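Long-range contact in hydrolase, NUDIX family (PDB 3F6A), which probably hydrolyses nucleoside diphosphates linked to another moiety, as many members of the NUDIX family do, though its own substrate is not established: residues N83-I88 and V102-T107. Sequence-based numbering, arbitrary orientation.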
loop_
_atom_site.group_PDB
_atom_site.type_symbol
_atom_site.label_atom_id
_atom_site.label_comp_id
_atom_site.label_asym_id
_atom_site.label_seq_id
_atom_site.Cartn_x
_atom_site.Cartn_y
_atom_site.Cartn_z
ATOM N N ASN A 83 6.286 -2.459 0.618
ATOM C CA ASN A 83 5.106 -1.761 0.125
ATOM C C ASN A 83 4.457 -2.537 -1.028
ATOM O O ASN A 83 5.147 -3.174 -1.818
ATOM C CB ASN A 83 5.535 -0.366 -0.358
ATOM C CG ASN A 83 4.416 0.651 -0.294
ATOM O OD1 ASN A 83 4.202 1.415 -1.239
ATOM N ND2 ASN A 83 3.708 0.685 0.826
ATOM N N PRO A 84 3.116 -2.504 -1.132
ATOM C CA PRO A 84 2.460 -3.227 -2.227
ATOM C C PRO A 84 2.781 -2.549 -3.554
ATOM O O PRO A 84 3.152 -1.379 -3.571
ATOM C CB PRO A 84 0.974 -3.120 -1.877
ATOM C CG PRO A 84 0.890 -1.826 -1.114
ATOM C CD PRO A 84 2.124 -1.891 -0.231
ATOM N N ILE A 85 2.647 -3.288 -4.651
ATOM C CA ILE A 85 2.907 -2.748 -5.985
ATOM C C ILE A 85 1.686 -1.933 -6.402
ATOM O O ILE A 85 1.799 -0.869 -7.007
ATOM C CB ILE A 85 3.100 -3.872 -7.040
ATOM C CG1 ILE A 85 4.206 -4.834 -6.606
ATOM C CG2 ILE A 85 3.451 -3.246 -8.390
ATOM C CD1 ILE A 85 5.582 -4.209 -6.518
ATOM N N HIS A 86 0.513 -2.460 -6.074
ATOM C CA HIS A 86 -0.746 -1.802 -6.395
ATOM C C HIS A 86 -1.743 -2.031 -5.273
ATOM O O HIS A 86 -1.598 -2.965 -4.477
ATOM C CB HIS A 86 -1.344 -2.370 -7.682
ATOM C CG HIS A 86 -0.532 -2.106 -8.909
ATOM N ND1 HIS A 86 -0.216 -0.832 -9.334
ATOM C CD2 HIS A 86 -0.006 -2.950 -9.827
ATOM C CE1 HIS A 86 0.469 -0.904 -10.461
ATOM N NE2 HIS A 86 0.608 -2.178 -10.783
ATOM N N THR A 87 -2.757 -1.174 -5.229
ATOM C CA THR A 87 -3.818 -1.271 -4.242
ATOM C C THR A 87 -5.134 -1.230 -5.013
ATOM O O THR A 87 -5.432 -0.260 -5.723
ATOM C CB THR A 87 -3.755 -0.107 -3.233
ATOM O OG1 THR A 87 -2.528 -0.183 -2.494
ATOM C CG2 THR A 87 -4.918 -0.177 -2.266
ATOM N N ILE A 88 -5.924 -2.288 -4.866
ATOM C CA ILE A 88 -7.195 -2.395 -5.574
ATOM C C ILE A 88 -8.407 -2.634 -4.670
ATOM O O ILE A 88 -8.319 -3.328 -3.652
ATOM C CB ILE A 88 -7.114 -3.534 -6.612
ATOM C CG1 ILE A 88 -6.019 -3.211 -7.631
ATOM C CG2 ILE A 88 -8.466 -3.735 -7.293
ATOM C CD1 ILE A 88 -5.762 -4.325 -8.629
ATOM N N VAL A 102 -1.651 -5.721 -3.632
ATOM C CA VAL A 102 -1.001 -6.591 -4.603
ATOM C C VAL A 102 0.518 -6.577 -4.562
ATOM O O VAL A 102 1.137 -5.521 -4.623
ATOM C CB VAL A 102 -1.442 -6.229 -6.026
ATOM C CG1 VAL A 102 -0.840 -7.206 -7.026
ATOM C CG2 VAL A 102 -2.949 -6.242 -6.105
ATOM N N TYR A 103 1.105 -7.769 -4.486
ATOM C CA TYR A 103 2.551 -7.931 -4.438
ATOM C C TYR A 103 3.018 -8.847 -5.558
ATOM O O TYR A 103 2.269 -9.711 -6.019
ATOM C CB TYR A 103 2.968 -8.559 -3.104
ATOM C CG TYR A 103 2.706 -7.704 -1.892
ATOM C CD1 TYR A 103 3.730 -6.966 -1.303
ATOM C CD2 TYR A 103 1.428 -7.631 -1.327
ATOM C CE1 TYR A 103 3.495 -6.175 -0.179
ATOM C CE2 TYR A 103 1.184 -6.844 -0.201
ATOM C CZ TYR A 103 2.224 -6.120 0.363
ATOM O OH TYR A 103 1.994 -5.341 1.469
ATOM N N TYR A 104 4.259 -8.655 -5.997
ATOM C CA TYR A 104 4.844 -9.500 -7.029
ATOM C C TYR A 104 5.998 -10.216 -6.337
ATOM O O TYR A 104 6.650 -9.645 -5.463
ATOM C CB TYR A 104 5.368 -8.669 -8.212
ATOM C CG TYR A 104 4.304 -7.889 -8.973
ATOM C CD1 TYR A 104 2.954 -8.232 -8.887
ATOM C CD2 TYR A 104 4.658 -6.824 -9.798
ATOM C CE1 TYR A 104 1.979 -7.529 -9.609
ATOM C CE2 TYR A 104 3.697 -6.115 -10.522
ATOM C CZ TYR A 104 2.360 -6.473 -10.423
ATOM O OH TYR A 104 1.418 -5.768 -11.141
ATOM N N ALA A 105 6.246 -11.463 -6.719
ATOM C CA ALA A 105 7.314 -12.240 -6.103
ATOM C C ALA A 105 7.869 -13.295 -7.048
ATOM O O ALA A 105 7.357 -13.501 -8.142
ATOM C CB ALA A 105 6.796 -12.914 -4.843
ATOM N N THR A 106 8.923 -13.968 -6.601
ATOM C CA THR A 106 9.556 -15.019 -7.379
ATOM C C THR A 106 9.597 -16.300 -6.551
ATOM O O THR A 106 9.473 -16.258 -5.327
ATOM C CB THR A 106 11.003 -14.637 -7.745
ATOM O OG1 THR A 106 11.747 -14.409 -6.542
ATOM C CG2 THR A 106 11.028 -13.373 -8.601
ATOM N N THR A 107 9.760 -17.434 -7.228
ATOM C CA THR A 107 9.871 -18.735 -6.571
ATOM C C THR A 107 10.806 -19.587 -7.440
ATOM O O THR A 107 11.007 -19.290 -8.617
ATOM C CB THR A 107 8.493 -19.420 -6.402
ATOM O OG1 THR A 107 8.592 -20.450 -5.407
ATOM C CG2 THR A 107 8.015 -20.017 -7.704
#
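The carbonyl oxygen of V102 is gripped by two successive amides: I85 N donates a short bond to V102 O (2.7 Å), arriving almost in line with the C=O, while H86 N adds a weak one to V102 O at 3.4 Å. With I85 and H86 both facing V102, this is a classic beta bulge, and the helix-like backbone of I85 (phi -79°, psi -40°) makes the kink. The return bond, from V102 N to H86 O (2.9 Å), closes the antiparallel pair at the start of strand 86-90, in the hairpin it forms with strand 98-106. Valine suits the central place: its branched side chain fits a strand and packs its CG2 against I88 CD1, on the side covered by M143 of helix 138-150.

Two tyrosines of strand 98-106 receive the bulged chain. I85 lays CG1 over one face of the Y104 ring, 4.0 Å from its centroid, a CH-pi contact. With chi1 at -55°, CG1 sits beside the backbone N and CG2 anti to it, which brings both branches to the ring, I85 CG2 coming 3.6 Å from Y104 CE2. Y103 offers a ring face to P84 CA, 4.0 Å from the centroid, and P84 CB also touches this ring; the rigid, puckered ring of proline restricts its phi and leaves no N-H needing an acceptor.

H86 turns its ring edge to Y104, CD2 lying 3.4 Å from the hydroxyl OH in the imidazole plane. H86 NE2 and Y104 OH both hydrogen-bond to E146 OE1 of helix 138-150. One carboxylate oxygen thus ties both strands to the helix; such an acceptor is consistent with a proton on H86 NE2, and its negative charge would at most raise the ring's tendency to become protonated.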